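PDB 6QE7: anti-sigma-I factor RsgI3 from Clostridium thermocellum, which probably holds the sigma factor SigI3 inactive until its extracellular pair of PA14 domains, the part modelled here, binds plant polysaccharide such as pectin. Local coordinates for residues 60-65 with 97-102; 74-79 with 105-110; 221-226 with 255-260. All blocks are in the same frame, centred on the assembly; numbering follows the deposited sequence.

Contact 1: 60-65 with 97-102; sequences ETYTFY and IYLEAG
The methyl CD1 of L99 touches two aromatic rings of the facing strand. It lies 3.8 Å from CD1 of Y62, and it meets F64 at the ring edge, close to the ring plane, with CE1 of F64 3.9 Å away. I97 adds its CG2 branch, 3.7 Å from CE1 of F64; its CG1 arm, anti to the backbone N (chi1 179°), runs toward V79, and I97 also touches L81. On the face of the sheet that carries T61 and Y98, the Y98 ring lies against the backbone of E60, whose carbonyl oxygen is over one ring face, while OG1 of T61 stands at the ring edge, 3.9 Å from CD2 of Y98.

Behind these contacts are two pairs of antiparallel backbone bonds, E60 with L99 and Y62 with I97. The E60 N to L99 O bond is short at 2.8 Å but bent, 134° at the hydrogen. Further out, Y62 OH takes the N-H of Y58, the Y62 ring meets W124, and the E60 carboxylate is bonded to S126 and S128. This is an edge pairing in the smaller sheet of the first PA14 domain, with L99, Y62 and F64 turned into the core of its beta sandwich.

Contact 2: 74-79 with 105-110; sequences LWVDGV and YDIKME
K108 runs alongside the indole of W75, the two side chains pointing the same way, and lays its CE over one face, toward the rim. The lysine chain is bent at chi3 (58°), which brings CE of K108 3.7 Å from the centroid of the six-membered ring of W75. The ammonium follows in a cation-pi contact: NZ of K108 is 4.4 Å from that W75 centroid and only 3° off the ring normal. At the rim of the same indole, OE1 of E110 comes near the ring plane, 3.6 Å from CH2 of W75, with carboxylate and ring 78° apart. The other E110 oxygen is taken by R49 in a salt bridge.

Apolar contacts fill the opposite face of the sheet. CD1 of L74 rests 3.8 Å from CB of M109 and also touches CG1 of I107, while V76 and I107 lie side by side. F64 and L122 close over this group from the other sheet.

The backbone bonds are nearly straight, W75 pairing with K108 in both directions and D77 N reaching D106 O at 2.9 Å. V76 to V79 form a type I' turn, and D77, its second residue, has CG anti to its backbone N. OD1 of D77 thereby meets the Y105 ring at its edge, 3.7 Å from CD1 of Y105. Water 1 donates to that oxygen and accepts from D106 N, bridging the turn to strand 105-110.

Chemically, the two faces differ sharply. One is greasy and belongs to the sandwich core; on the other, the indole meets positive charge over its face and negative charge at its hydrogen-bearing rim, a pattern that should suit the ring's quadrupole.

Contact 3: 221-226 with 255-260; sequences RVWINN and DIKVEY
D255 meets the turn after strand 221-224 through both its backbone and its carboxylate. Its carbonyl oxygen accepts N225 N, and OD2 of D255, through its anti lone pair, receives ND2 of N226 at 3.2 Å and lies close to the amide plane of N226. Water 2 accepts from D255 N and donates to OD1 of N225, at 2.6 Å from that oxygen.

Next comes I256, turned to the core, where its CG1 is 3.8 Å from CD1 of I224; L271 of the other sheet packs on it.

K257 points to the face that carries W223 and E259 and lies along the indole. A bend at chi3 (59°) sets CE of K257 3.8 Å from the centroid of the six-membered ring of W223, and NZ stands almost on the ring normal in a cation-pi contact. The backbones of these two residues are bonded both ways.

V258 is back in the core, side by side with V222. Beyond it, OE1 of E259 reaches the indole rim, 3.3 Å from CH2 of W223, the carboxylate turned 80° from the ring. R197 forms a salt bridge with OE2 of E259, whereas R221, bonded both ways to E259 through the backbone, is engaged by D231 and its CD merely passes near OE1.

Strand 219-224 of this antiparallel pair, in the larger sheet of the second PA14 domain, also forms a beta hairpin with 227-232 on its other side.

Overall arrangement
Contacts 1 and 2 belong to the first PA14 domain, their centres 12 Å apart, and represent the two sheets of its beta sandwich. They touch directly: CB of F64 packs 3.6 Å from CD2 of L74, CB of L99 packs against CE2 of Y105, and Y105 OH is probably hydrogen-bonded to E100 N. Along the chain their segments alternate, so the two pairings interlock. Contact 3 is the counterpart of contact 2 in the second domain, repeating its tryptophan, lysine and glutamate grouping; their centres are 35 Å apart and nearest atoms about 17 Å. The calcium ions lie elsewhere in the first domain, one about 13 Å from the M109 side chain in contact 2.

Contact 1: 60-65 with 97-102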
loop_
_atom_site.group_PDB
_atom_site.type_symbol
_atom_site.label_atom_id
_atom_site.label_comp_id
_atom_site.label_asym_id
_atom_site.label_seq_id
_atom_site.Cartn_x
_atom_site.Cartn_y
_atom_site.Cartn_z
ATOM N N GLU A 60 -35.807 -7.227 9.645
ATOM C CA GLU A 60 -35.599 -8.694 9.842
ATOM C C GLU A 60 -34.142 -9.017 10.195
ATOM O O GLU A 60 -33.281 -8.109 10.178
ATOM C CB GLU A 60 -35.975 -9.518 8.603
ATOM C CG GLU A 60 -37.329 -9.143 8.057
ATOM C CD GLU A 60 -37.941 -10.072 7.035
ATOM O OE1 GLU A 60 -37.288 -11.058 6.536
ATOM O OE2 GLU A 60 -39.124 -9.832 6.782
ATOM N N THR A 61 -33.906 -10.291 10.461
ATOM C CA THR A 61 -32.561 -10.865 10.610
ATOM C C THR A 61 -31.987 -11.062 9.196
ATOM O O THR A 61 -32.264 -12.119 8.519
ATOM C CB THR A 61 -32.604 -12.072 11.564
ATOM O OG1 THR A 61 -32.975 -11.548 12.854
ATOM C CG2 THR A 61 -31.266 -12.780 11.656
ATOM N N TYR A 62 -31.096 -10.160 8.792
ATOM C CA TYR A 62 -30.411 -10.360 7.493
ATOM C C TYR A 62 -29.203 -11.244 7.700
ATOM O O TYR A 62 -28.519 -11.163 8.732
ATOM C CB TYR A 62 -30.060 -9.035 6.836
ATOM C CG TYR A 62 -31.217 -8.393 6.123
ATOM C CD1 TYR A 62 -32.067 -7.510 6.778
ATOM C CD2 TYR A 62 -31.470 -8.696 4.789
ATOM C CE1 TYR A 62 -33.121 -6.915 6.107
ATOM C CE2 TYR A 62 -32.544 -8.145 4.124
ATOM C CZ TYR A 62 -33.350 -7.230 4.775
ATOM O OH TYR A 62 -34.387 -6.667 4.103
ATOM N N THR A 63 -28.964 -12.106 6.726
ATOM C CA THR A 63 -27.677 -12.788 6.494
ATOM C C THR A 63 -27.009 -12.045 5.331
ATOM O O THR A 63 -27.685 -11.866 4.295
ATOM C CB THR A 63 -27.883 -14.294 6.292
ATOM O OG1 THR A 63 -28.619 -14.785 7.417
ATOM C CG2 THR A 63 -26.589 -15.073 6.087
ATOM N N PHE A 64 -25.782 -11.535 5.521
ATOM C CA PHE A 64 -24.855 -11.121 4.431
ATOM C C PHE A 64 -23.918 -12.281 4.117
ATOM O O PHE A 64 -23.452 -13.085 5.019
ATOM C CB PHE A 64 -24.045 -9.891 4.813
ATOM C CG PHE A 64 -24.929 -8.713 4.873
ATOM C CD1 PHE A 64 -25.768 -8.532 5.958
ATOM C CD2 PHE A 64 -25.043 -7.870 3.804
ATOM C CE1 PHE A 64 -26.613 -7.443 6.009
ATOM C CE2 PHE A 64 -25.866 -6.764 3.875
ATOM C CZ PHE A 64 -26.661 -6.563 4.967
ATOM N N TYR A 65 -23.720 -12.468 2.820
ATOM C CA TYR A 65 -22.775 -13.476 2.282
ATOM C C TYR A 65 -21.805 -12.775 1.320
ATOM O O TYR A 65 -22.224 -11.927 0.521
ATOM C CB TYR A 65 -23.446 -14.579 1.471
ATOM C CG TYR A 65 -24.760 -15.107 1.992
ATOM C CD1 TYR A 65 -25.924 -14.334 1.989
ATOM C CD2 TYR A 65 -24.830 -16.399 2.486
ATOM C CE1 TYR A 65 -27.130 -14.873 2.433
ATOM C CE2 TYR A 65 -26.023 -16.933 2.951
ATOM C CZ TYR A 65 -27.174 -16.165 2.927
ATOM O OH TYR A 65 -28.324 -16.729 3.440
ATOM N N ILE A 97 -27.155 -9.969 11.138
ATOM C CA ILE A 97 -27.305 -8.685 11.841
ATOM C C ILE A 97 -28.774 -8.310 11.645
ATOM O O ILE A 97 -29.343 -8.608 10.581
ATOM C CB ILE A 97 -26.332 -7.647 11.251
ATOM C CG1 ILE A 97 -26.481 -6.312 11.950
ATOM C CG2 ILE A 97 -26.566 -7.479 9.756
ATOM C CD1 ILE A 97 -25.255 -5.382 11.855
ATOM N N TYR A 98 -29.361 -7.630 12.610
ATOM C CA TYR A 98 -30.783 -7.272 12.542
ATOM C C TYR A 98 -30.852 -5.872 11.976
ATOM O O TYR A 98 -30.196 -4.978 12.531
ATOM C CB TYR A 98 -31.490 -7.387 13.893
ATOM C CG TYR A 98 -32.943 -6.995 13.859
ATOM C CD1 TYR A 98 -33.288 -5.659 13.936
ATOM C CD2 TYR A 98 -33.958 -7.919 13.685
ATOM C CE1 TYR A 98 -34.610 -5.240 13.857
ATOM C CE2 TYR A 98 -35.294 -7.519 13.639
ATOM C CZ TYR A 98 -35.624 -6.167 13.692
ATOM O OH TYR A 98 -36.912 -5.664 13.680
ATOM N N LEU A 99 -31.631 -5.695 10.892
ATOM C CA LEU A 99 -31.835 -4.345 10.304
ATOM C C LEU A 99 -33.342 -4.042 10.187
ATOM O O LEU A 99 -34.181 -5.007 10.103
ATOM C CB LEU A 99 -31.130 -4.287 8.937
ATOM C CG LEU A 99 -29.682 -4.794 8.914
ATOM C CD1 LEU A 99 -29.275 -5.046 7.489
ATOM C CD2 LEU A 99 -28.754 -3.778 9.583
ATOM N N GLU A 100 -33.588 -2.746 10.080
ATOM C CA GLU A 100 -34.875 -2.039 9.964
ATOM C C GLU A 100 -35.122 -1.560 8.509
ATOM O O GLU A 100 -34.325 -0.740 7.974
ATOM C CB GLU A 100 -34.830 -0.847 10.915
ATOM C CG GLU A 100 -34.690 -1.229 12.369
ATOM C CD GLU A 100 -35.091 -0.029 13.214
ATOM O OE1 GLU A 100 -36.287 0.438 13.099
ATOM O OE2 GLU A 100 -34.208 0.494 13.911
ATOM N N ALA A 101 -36.216 -2.039 7.921
ATOM C CA ALA A 101 -36.765 -1.645 6.605
ATOM C C ALA A 101 -36.592 -0.141 6.372
ATOM O O ALA A 101 -36.994 0.647 7.209
ATOM C CB ALA A 101 -38.217 -2.050 6.586
ATOM N N GLY A 102 -35.964 0.245 5.259
ATOM C CA GLY A 102 -35.921 1.642 4.789
ATOM C C GLY A 102 -34.839 2.495 5.416
ATOM O O GLY A 102 -34.629 3.638 4.943
#

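Contact 2: 74-79 with 105-110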
loop_
_atom_site.group_PDB
_atom_site.type_symbol
_atom_site.label_atom_id
_atom_site.label_comp_id
_atom_site.label_asym_id
_atom_site.label_seq_id
_atom_site.Cartn_x
_atom_site.Cartn_y
_atom_site.Cartn_z
ATOM N N LEU A 74 -16.091 -7.622 5.676
ATOM C CA LEU A 74 -17.384 -6.909 5.493
ATOM C C LEU A 74 -17.799 -6.261 6.778
ATOM O O LEU A 74 -17.963 -7.004 7.769
ATOM C CB LEU A 74 -18.495 -7.886 5.061
ATOM C CG LEU A 74 -19.840 -7.240 4.722
ATOM C CD1 LEU A 74 -19.690 -6.202 3.645
ATOM C CD2 LEU A 74 -20.861 -8.295 4.290
ATOM N N TRP A 75 -18.039 -4.952 6.707
ATOM C CA TRP A 75 -18.677 -4.153 7.773
ATOM C C TRP A 75 -20.059 -3.753 7.306
ATOM O O TRP A 75 -20.186 -3.200 6.170
ATOM C CB TRP A 75 -17.895 -2.892 8.195
ATOM C CG TRP A 75 -16.541 -3.112 8.751
ATOM C CD1 TRP A 75 -16.184 -3.033 10.049
ATOM C CD2 TRP A 75 -15.321 -3.324 8.028
ATOM N NE1 TRP A 75 -14.849 -3.260 10.180
ATOM C CE2 TRP A 75 -14.279 -3.383 8.963
ATOM C CE3 TRP A 75 -15.008 -3.529 6.686
ATOM C CZ2 TRP A 75 -12.943 -3.588 8.622
ATOM C CZ3 TRP A 75 -13.688 -3.715 6.345
ATOM C CH2 TRP A 75 -12.670 -3.770 7.299
ATOM N N VAL A 76 -21.043 -3.967 8.172
ATOM C CA VAL A 76 -22.399 -3.351 8.042
ATOM C C VAL A 76 -22.717 -2.630 9.365
ATOM O O VAL A 76 -22.529 -3.210 10.426
ATOM C CB VAL A 76 -23.447 -4.415 7.682
ATOM C CG1 VAL A 76 -24.862 -3.816 7.631
ATOM C CG2 VAL A 76 -23.124 -5.159 6.403
ATOM N N ASP A 77 -23.071 -1.362 9.301
ATOM C CA ASP A 77 -23.508 -0.590 10.498
ATOM C C ASP A 77 -22.341 -0.516 11.461
ATOM O O ASP A 77 -22.604 -0.408 12.675
ATOM C CB ASP A 77 -24.713 -1.252 11.178
ATOM C CG ASP A 77 -25.406 -0.282 12.105
ATOM O OD1 ASP A 77 -25.288 0.978 11.853
ATOM O OD2 ASP A 77 -26.021 -0.774 13.054
ATOM N N GLY A 78 -21.119 -0.555 10.898
ATOM C CA GLY A 78 -19.867 -0.413 11.625
ATOM C C GLY A 78 -19.544 -1.680 12.356
ATOM O O GLY A 78 -18.545 -1.711 12.966
ATOM N N VAL A 79 -20.317 -2.743 12.178
ATOM C CA VAL A 79 -20.004 -4.051 12.772
ATOM C C VAL A 79 -19.155 -4.814 11.764
ATOM O O VAL A 79 -19.536 -4.885 10.580
ATOM C CB VAL A 79 -21.276 -4.829 13.163
ATOM C CG1 VAL A 79 -20.903 -6.151 13.713
ATOM C CG2 VAL A 79 -22.173 -4.036 14.114
ATOM N N TYR A 105 -27.789 1.979 6.056
ATOM C CA TYR A 105 -26.700 1.541 6.969
ATOM C C TYR A 105 -25.363 1.660 6.215
ATOM O O TYR A 105 -25.306 1.259 5.018
ATOM C CB TYR A 105 -27.005 0.127 7.471
ATOM C CG TYR A 105 -28.232 -0.034 8.342
ATOM C CD1 TYR A 105 -28.233 0.273 9.701
ATOM C CD2 TYR A 105 -29.411 -0.531 7.815
ATOM C CE1 TYR A 105 -29.368 0.107 10.496
ATOM C CE2 TYR A 105 -30.538 -0.710 8.593
ATOM C CZ TYR A 105 -30.546 -0.384 9.945
ATOM O OH TYR A 105 -31.705 -0.627 10.686
ATOM N N ASP A 106 -24.300 2.160 6.852
ATOM C CA ASP A 106 -22.909 2.058 6.303
ATOM C C ASP A 106 -22.603 0.599 5.932
ATOM O O ASP A 106 -23.023 -0.336 6.591
ATOM C CB ASP A 106 -21.833 2.575 7.249
ATOM C CG ASP A 106 -21.922 4.065 7.454
ATOM O OD1 ASP A 106 -22.530 4.735 6.614
ATOM O OD2 ASP A 106 -21.381 4.543 8.448
ATOM N N ILE A 107 -22.038 0.421 4.759
ATOM C CA ILE A 107 -21.474 -0.860 4.312
ATOM C C ILE A 107 -20.074 -0.589 3.721
ATOM O O ILE A 107 -19.809 0.470 3.159
ATOM C CB ILE A 107 -22.454 -1.572 3.384
ATOM C CG1 ILE A 107 -21.936 -2.968 3.067
ATOM C CG2 ILE A 107 -22.675 -0.754 2.118
ATOM C CD1 ILE A 107 -23.001 -3.942 2.646
ATOM N N LYS A 108 -19.125 -1.444 4.089
ATOM C CA LYS A 108 -17.781 -1.401 3.541
ATOM C C LYS A 108 -17.355 -2.837 3.334
ATOM O O LYS A 108 -17.469 -3.648 4.246
ATOM C CB LYS A 108 -16.822 -0.685 4.487
ATOM C CG LYS A 108 -15.358 -0.867 4.078
ATOM C CD LYS A 108 -14.460 0.075 4.835
ATOM C CE LYS A 108 -14.569 -0.099 6.358
ATOM N NZ LYS A 108 -13.574 0.760 7.042
ATOM N N MET A 109 -16.956 -3.137 2.112
ATOM C CA MET A 109 -16.433 -4.440 1.775
ATOM C C MET A 109 -15.050 -4.215 1.186
ATOM O O MET A 109 -14.941 -3.481 0.209
ATOM C CB MET A 109 -17.361 -5.156 0.797
ATOM C CG MET A 109 -16.773 -6.432 0.323
ATOM S SD MET A 109 -18.053 -7.452 -0.522
ATOM C CE MET A 109 -17.064 -8.769 -1.233
ATOM N N GLU A 110 -14.052 -4.851 1.814
ATOM C CA GLU A 110 -12.633 -4.853 1.373
ATOM C C GLU A 110 -12.371 -6.224 0.816
ATOM O O GLU A 110 -12.899 -7.199 1.353
ATOM C CB GLU A 110 -11.698 -4.481 2.538
ATOM C CG GLU A 110 -11.834 -3.009 2.863
ATOM C CD GLU A 110 -10.958 -2.498 4.005
ATOM O OE1 GLU A 110 -10.328 -3.291 4.639
ATOM O OE2 GLU A 110 -10.872 -1.303 4.152
HETATM O O HOH W 1 -24.883 2.757 9.529
#

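Contact 3: 221-226 with 255-260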
loop_
_atom_site.group_PDB
_atom_site.type_symbol
_atom_site.label_atom_id
_atom_site.label_comp_id
_atom_site.label_asym_id
_atom_site.label_seq_id
_atom_site.Cartn_x
_atom_site.Cartn_y
_atom_site.Cartn_z
ATOM N N ARG A 221 22.364 4.165 7.984
ATOM C CA ARG A 221 21.445 3.153 8.562
ATOM C C ARG A 221 20.269 2.946 7.601
ATOM O O ARG A 221 19.790 3.959 7.018
ATOM C CB ARG A 221 20.943 3.617 9.931
ATOM C CG ARG A 221 22.012 3.652 11.005
ATOM C CD ARG A 221 21.354 4.020 12.319
ATOM N NE ARG A 221 22.265 3.592 13.371
ATOM C CZ ARG A 221 22.839 4.408 14.239
ATOM N NH1 ARG A 221 22.605 5.712 14.202
ATOM N NH2 ARG A 221 23.640 3.909 15.163
ATOM N N VAL A 222 19.817 1.687 7.486
ATOM C CA VAL A 222 18.617 1.282 6.679
ATOM C C VAL A 222 17.706 0.376 7.510
ATOM O O VAL A 222 18.154 -0.647 8.035
ATOM C CB VAL A 222 18.962 0.593 5.379
ATOM C CG1 VAL A 222 17.677 0.240 4.625
ATOM C CG2 VAL A 222 19.924 1.441 4.509
ATOM N N TRP A 223 16.481 0.826 7.651
ATOM C CA TRP A 223 15.344 0.022 8.127
ATOM C C TRP A 223 14.383 -0.293 6.961
ATOM O O TRP A 223 14.060 0.627 6.176
ATOM C CB TRP A 223 14.573 0.839 9.131
ATOM C CG TRP A 223 15.272 1.110 10.419
ATOM C CD1 TRP A 223 15.111 0.475 11.616
ATOM C CD2 TRP A 223 16.166 2.199 10.644
ATOM N NE1 TRP A 223 15.848 1.103 12.575
ATOM C CE2 TRP A 223 16.493 2.182 12.022
ATOM C CE3 TRP A 223 16.655 3.207 9.840
ATOM C CZ2 TRP A 223 17.340 3.131 12.596
ATOM C CZ3 TRP A 223 17.530 4.134 10.396
ATOM C CH2 TRP A 223 17.831 4.110 11.758
ATOM N N ILE A 224 13.973 -1.551 6.858
ATOM C CA ILE A 224 12.892 -2.062 5.973
ATOM C C ILE A 224 11.905 -2.799 6.870
ATOM O O ILE A 224 12.346 -3.605 7.714
ATOM C CB ILE A 224 13.419 -2.966 4.845
ATOM C CG1 ILE A 224 14.515 -2.269 4.031
ATOM C CG2 ILE A 224 12.273 -3.390 3.913
ATOM C CD1 ILE A 224 13.959 -1.316 2.967
ATOM N N ASN A 225 10.650 -2.493 6.721
ATOM C CA ASN A 225 9.585 -3.130 7.543
ATOM C C ASN A 225 9.880 -2.872 9.026
ATOM O O ASN A 225 9.700 -3.792 9.818
ATOM C CB ASN A 225 9.499 -4.624 7.231
ATOM C CG ASN A 225 8.234 -5.250 7.800
ATOM O OD1 ASN A 225 7.169 -4.626 7.866
ATOM N ND2 ASN A 225 8.362 -6.506 8.186
ATOM N N ASN A 226 10.497 -1.728 9.366
ATOM C CA ASN A 226 10.890 -1.353 10.759
ATOM C C ASN A 226 11.926 -2.320 11.316
ATOM O O ASN A 226 11.968 -2.467 12.523
ATOM C CB ASN A 226 9.667 -1.306 11.671
ATOM C CG ASN A 226 8.628 -0.440 10.993
ATOM O OD1 ASN A 226 8.873 0.740 10.800
ATOM N ND2 ASN A 226 7.556 -1.027 10.493
ATOM N N ASP A 255 7.361 -0.222 5.195
ATOM C CA ASP A 255 8.042 1.011 5.653
ATOM C C ASP A 255 9.500 0.960 5.193
ATOM O O ASP A 255 10.192 -0.141 5.199
ATOM C CB ASP A 255 7.913 1.186 7.172
ATOM C CG ASP A 255 6.502 1.505 7.610
ATOM O OD1 ASP A 255 5.901 2.419 7.033
ATOM O OD2 ASP A 255 6.003 0.800 8.441
ATOM N N ILE A 256 10.035 2.149 4.898
ATOM C CA ILE A 256 11.483 2.256 4.639
ATOM C C ILE A 256 11.952 3.539 5.351
ATOM O O ILE A 256 11.273 4.564 5.223
ATOM C CB ILE A 256 11.819 2.245 3.134
ATOM C CG1 ILE A 256 13.331 2.457 2.921
ATOM C CG2 ILE A 256 11.005 3.273 2.345
ATOM C CD1 ILE A 256 13.862 2.294 1.505
ATOM N N LYS A 257 13.071 3.444 6.053
ATOM C CA LYS A 257 13.838 4.587 6.609
ATOM C C LYS A 257 15.292 4.369 6.229
ATOM O O LYS A 257 15.812 3.211 6.351
ATOM C CB LYS A 257 13.586 4.752 8.105
ATOM C CG LYS A 257 14.272 5.986 8.712
ATOM C CD LYS A 257 13.727 6.384 10.109
ATOM C CE LYS A 257 13.888 5.261 11.107
ATOM N NZ LYS A 257 13.517 5.680 12.488
ATOM N N VAL A 258 15.895 5.430 5.696
ATOM C CA VAL A 258 17.330 5.500 5.379
ATOM C C VAL A 258 17.863 6.786 6.034
ATOM O O VAL A 258 17.254 7.894 5.860
ATOM C CB VAL A 258 17.629 5.448 3.859
ATOM C CG1 VAL A 258 19.133 5.541 3.546
ATOM C CG2 VAL A 258 17.130 4.169 3.240
ATOM N N GLU A 259 18.979 6.633 6.748
ATOM C CA GLU A 259 19.735 7.753 7.390
ATOM C C GLU A 259 21.188 7.738 6.856
ATOM O O GLU A 259 21.821 6.658 6.716
ATOM C CB GLU A 259 19.626 7.710 8.922
ATOM C CG GLU A 259 18.270 8.092 9.513
ATOM C CD GLU A 259 18.050 7.913 11.024
ATOM O OE1 GLU A 259 18.886 7.273 11.692
ATOM O OE2 GLU A 259 16.995 8.341 11.506
ATOM N N TYR A 260 21.686 8.931 6.553
ATOM C CA TYR A 260 23.032 9.183 5.986
ATOM C C TYR A 260 23.678 10.322 6.784
ATOM O O TYR A 260 23.063 11.358 7.011
ATOM C CB TYR A 260 22.960 9.614 4.514
ATOM C CG TYR A 260 24.298 9.966 3.918
ATOM C CD1 TYR A 260 25.279 8.997 3.844
ATOM C CD2 TYR A 260 24.630 11.233 3.480
ATOM C CE1 TYR A 260 26.528 9.260 3.325
ATOM C CE2 TYR A 260 25.915 11.537 3.026
ATOM C CZ TYR A 260 26.870 10.544 2.929
ATOM O OH TYR A 260 28.151 10.732 2.453
HETATM O O HOH W 2 6.308 -2.235 7.180
HETATM O O HOH W 3 11.289 0.449 7.746
#